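Local coordinates for protein YSC84 (Saccharomyces cerevisiae, PDB 2A08) that helps organise the actin cytoskeleton, fluid-phase endocytosis and vesicle trafficking in yeast, this piece being its SH3 domain, at residues L9-G14 / A21-D26. Residues are numbered along the deposited sequence; the frame is centred on the assembly and turned at random.
Sequences LYNFAG and AFKKGD
F12 and F22 are partners across the two antiparallel arms of the RT loop of this SH3 domain, and they form a hydrogen-bonded pair: F12 N gives a nearly straight bond (176°) to F22 O, and F22 N returns one to F12 O. Their rings meet obliquely, neither stacked nor edge-to-face. Following F22 outward, CB turns CG in between its own backbone N and carbonyl carbon (chi1 52°), which carries the ring against Y10-F12. CD1 and CE1 then present their edge to Y10 O, 3.4 Å from CE1, while F12 CB lies over one ring face, nearest CE1 and CZ, in a CH-pi contact. F52 meets the same ring edge-to-face, and Y56 and V57 also touch it. A leucine in place of F22 would probably cost F12 CB its flat face and F52 its edge-to-face partner. Further along, N11 OD1 accepts K24 N at 2.9 Å, tilted from the amide plane, at the type II turn K23-D26. D26 OD2 takes K23 N from above its carboxylate plane. A water links L9 O to K24 NZ. Hydrogen bonds thus join the arms while the buried F22 ring packs against F12 CB and F52, probably steadying an RT loop that in SH3 domains borders the proline-rich peptide groove.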
ATOM      1  N   LEU A   9      -0.558   4.304   7.487  1.00  8.66           N
ATOM      2  CA  LEU A   9      -1.034   5.336   8.400  1.00  9.41           C
ATOM      3  C   LEU A   9      -2.494   5.092   8.825  1.00  9.10           C
ATOM      4  O   LEU A   9      -2.936   5.634   9.832  1.00  9.73           O
ATOM      5  CB  LEU A   9      -0.931   6.703   7.729  1.00  8.53           C
ATOM      6  CG  LEU A   9       0.467   7.108   7.261  1.00 12.59           C
ATOM      7  CD1 LEU A   9       0.390   8.394   6.452  1.00 15.56           C
ATOM      8  CD2 LEU A   9       1.367   7.287   8.418  1.00 14.13           C
ATOM      9  N   TYR A  10      -3.232   4.322   8.029  1.00  9.05           N
ATOM     10  CA  TYR A  10      -4.662   4.030   8.251  1.00  9.21           C
ATOM     11  C   TYR A  10      -4.949   2.586   7.840  1.00  9.56           C
ATOM     12  O   TYR A  10      -4.183   1.992   7.092  1.00 10.36           O
ATOM     13  CB  TYR A  10      -5.563   4.970   7.410  1.00  9.80           C
ATOM     14  CG  TYR A  10      -5.160   6.427   7.520  1.00  9.69           C
ATOM     15  CD1 TYR A  10      -5.501   7.160   8.633  1.00 11.74           C
ATOM     16  CD2 TYR A  10      -4.410   7.047   6.514  1.00 14.51           C
ATOM     17  CE1 TYR A  10      -5.097   8.493   8.777  1.00 13.66           C
ATOM     18  CE2 TYR A  10      -3.993   8.380   6.649  1.00 15.03           C
ATOM     19  CZ  TYR A  10      -4.331   9.085   7.770  1.00 16.30           C
ATOM     20  OH  TYR A  10      -3.971  10.416   7.956  1.00 25.92           O
ATOM     21  N   ASN A  11      -6.056   2.037   8.296  1.00 10.71           N
ATOM     22  CA  ASN A  11      -6.558   0.788   7.750  1.00 10.45           C
ATOM     23  C   ASN A  11      -7.070   1.036   6.332  1.00 10.11           C
ATOM     24  O   ASN A  11      -7.512   2.154   5.987  1.00  9.12           O
ATOM     25  CB  ASN A  11      -7.699   0.257   8.613  1.00  9.93           C
ATOM     26  CG  ASN A  11      -7.329   0.139  10.072  1.00  9.92           C
ATOM     27  OD1 ASN A  11      -6.279  -0.359  10.429  1.00 10.11           O
ATOM     28  ND2 ASN A  11      -8.215   0.642  10.943  1.00 15.97           N
ATOM     29  N   PHE A  12      -7.043  -0.012   5.518  1.00  8.87           N
ATOM     30  CA  PHE A  12      -7.703  -0.015   4.216  1.00  8.57           C
ATOM     31  C   PHE A  12      -8.313  -1.390   4.005  1.00  8.77           C
ATOM     32  O   PHE A  12      -7.597  -2.411   4.044  1.00 10.08           O
ATOM     33  CB  PHE A  12      -6.729   0.335   3.062  1.00  9.43           C
ATOM     34  CG  PHE A  12      -7.338   0.304   1.710  1.00  9.76           C
ATOM     35  CD1 PHE A  12      -8.518   0.999   1.413  1.00 11.35           C
ATOM     36  CD2 PHE A  12      -6.750  -0.448   0.697  1.00  8.92           C
ATOM     37  CE1 PHE A  12      -9.087   0.919   0.103  1.00 10.57           C
ATOM     38  CE2 PHE A  12      -7.314  -0.529  -0.557  1.00 12.06           C
ATOM     39  CZ  PHE A  12      -8.480   0.162  -0.856  1.00 10.41           C
ATOM     40  N   ALA A  13      -9.611  -1.446   3.774  1.00  7.19           N
ATOM     41  CA  ALA A  13     -10.311  -2.721   3.664  1.00  9.35           C
ATOM     42  C   ALA A  13     -10.044  -3.483   2.357  1.00 10.51           C
ATOM     43  O   ALA A  13     -10.298  -4.702   2.281  1.00 10.32           O
ATOM     44  CB  ALA A  13     -11.815  -2.509   3.858  1.00 10.59           C
ATOM     45  N   GLY A  14      -9.550  -2.794   1.329  1.00  9.75           N
ATOM     46  CA  GLY A  14      -9.226  -3.466   0.073  1.00 11.16           C
ATOM     47  C   GLY A  14     -10.425  -4.260  -0.498  1.00  9.74           C
ATOM     48  O   GLY A  14     -10.277  -5.408  -0.947  1.00 11.70           O
ATOM     49  N   ALA A  21      -5.534  -5.181   1.103  1.00  8.86           N
ATOM     50  CA  ALA A  21      -6.039  -4.836   2.421  1.00  8.50           C
ATOM     51  C   ALA A  21      -4.881  -4.742   3.382  1.00  8.99           C
ATOM     52  O   ALA A  21      -3.930  -5.522   3.295  1.00 10.20           O
ATOM     53  CB  ALA A  21      -6.991  -5.882   2.888  1.00 10.34           C
ATOM     54  N   PHE A  22      -4.961  -3.810   4.312  1.00  8.94           N
ATOM     55  CA  PHE A  22      -3.966  -3.715   5.382  1.00  9.47           C
ATOM     56  C   PHE A  22      -4.524  -2.966   6.579  1.00  9.14           C
ATOM     57  O   PHE A  22      -5.630  -2.397   6.501  1.00  8.85           O
ATOM     58  CB  PHE A  22      -2.637  -3.084   4.907  1.00  8.56           C
ATOM     59  CG  PHE A  22      -2.779  -1.764   4.192  1.00  8.93           C
ATOM     60  CD1 PHE A  22      -3.065  -0.586   4.864  1.00 10.06           C
ATOM     61  CD2 PHE A  22      -2.590  -1.698   2.834  1.00 10.86           C
ATOM     62  CE1 PHE A  22      -3.177   0.628   4.194  1.00 10.09           C
ATOM     63  CE2 PHE A  22      -2.694  -0.468   2.148  1.00 11.31           C
ATOM     64  CZ  PHE A  22      -2.988   0.688   2.846  1.00 11.22           C
ATOM     65  N   LYS A  23      -3.779  -3.022   7.684  1.00  9.13           N
ATOM     66  CA  LYS A  23      -4.093  -2.324   8.932  1.00  9.32           C
ATOM     67  C   LYS A  23      -3.046  -1.273   9.229  1.00  9.77           C
ATOM     68  O   LYS A  23      -1.875  -1.424   8.860  1.00  8.92           O
ATOM     69  CB  LYS A  23      -4.170  -3.296  10.112  1.00 10.71           C
ATOM     70  CG  LYS A  23      -5.149  -4.403   9.887  1.00 13.47           C
ATOM     71  CD  LYS A  23      -6.583  -3.937   9.987  1.00 18.29           C
ATOM     72  CE  LYS A  23      -7.582  -5.142   9.932  1.00 21.20           C
ATOM     73  NZ  LYS A  23      -7.173  -6.347  10.721  1.00 26.05           N
ATOM     74  N   LYS A  24      -3.477  -0.198   9.892  1.00  8.19           N
ATOM     75  CA  LYS A  24      -2.563   0.825  10.426  1.00  9.70           C
ATOM     76  C   LYS A  24      -1.341   0.171  11.077  1.00  8.59           C
ATOM     77  O   LYS A  24      -1.490  -0.745  11.874  1.00  9.32           O
ATOM     78  CB  LYS A  24      -3.323   1.759  11.413  1.00  8.71           C
ATOM     79  CG  LYS A  24      -2.437   2.838  11.974  1.00 11.77           C
ATOM     80  CD  LYS A  24      -3.202   3.732  12.926  1.00 14.30           C
ATOM     81  CE  LYS A  24      -2.338   4.875  13.397  1.00 16.58           C
ATOM     82  NZ  LYS A  24      -3.200   5.757  14.253  1.00 19.74           N
ATOM     83  N   GLY A  25      -0.147   0.591  10.655  1.00  8.75           N
ATOM     84  CA  GLY A  25       1.102   0.139  11.258  1.00 10.67           C
ATOM     85  C   GLY A  25       1.733  -1.011  10.484  1.00 11.43           C
ATOM     86  O   GLY A  25       2.895  -1.327  10.703  1.00 11.83           O
ATOM     87  N   ASP A  26       0.986  -1.642   9.570  1.00  8.75           N
ATOM     88  CA  ASP A  26       1.589  -2.671   8.712  1.00  7.73           C
ATOM     89  C   ASP A  26       2.673  -2.056   7.828  1.00  7.17           C
ATOM     90  O   ASP A  26       2.591  -0.896   7.424  1.00  8.26           O
ATOM     91  CB  ASP A  26       0.533  -3.320   7.797  1.00  9.95           C
ATOM     92  CG  ASP A  26      -0.446  -4.211   8.515  1.00  9.28           C
ATOM     93  OD1 ASP A  26      -0.282  -4.537   9.720  1.00  9.06           O
ATOM     94  OD2 ASP A  26      -1.439  -4.672   7.880  1.00  9.39           O
TER
HETATM   95  O   HOH W   1      -4.551   6.520  11.899  1.00 28.88           O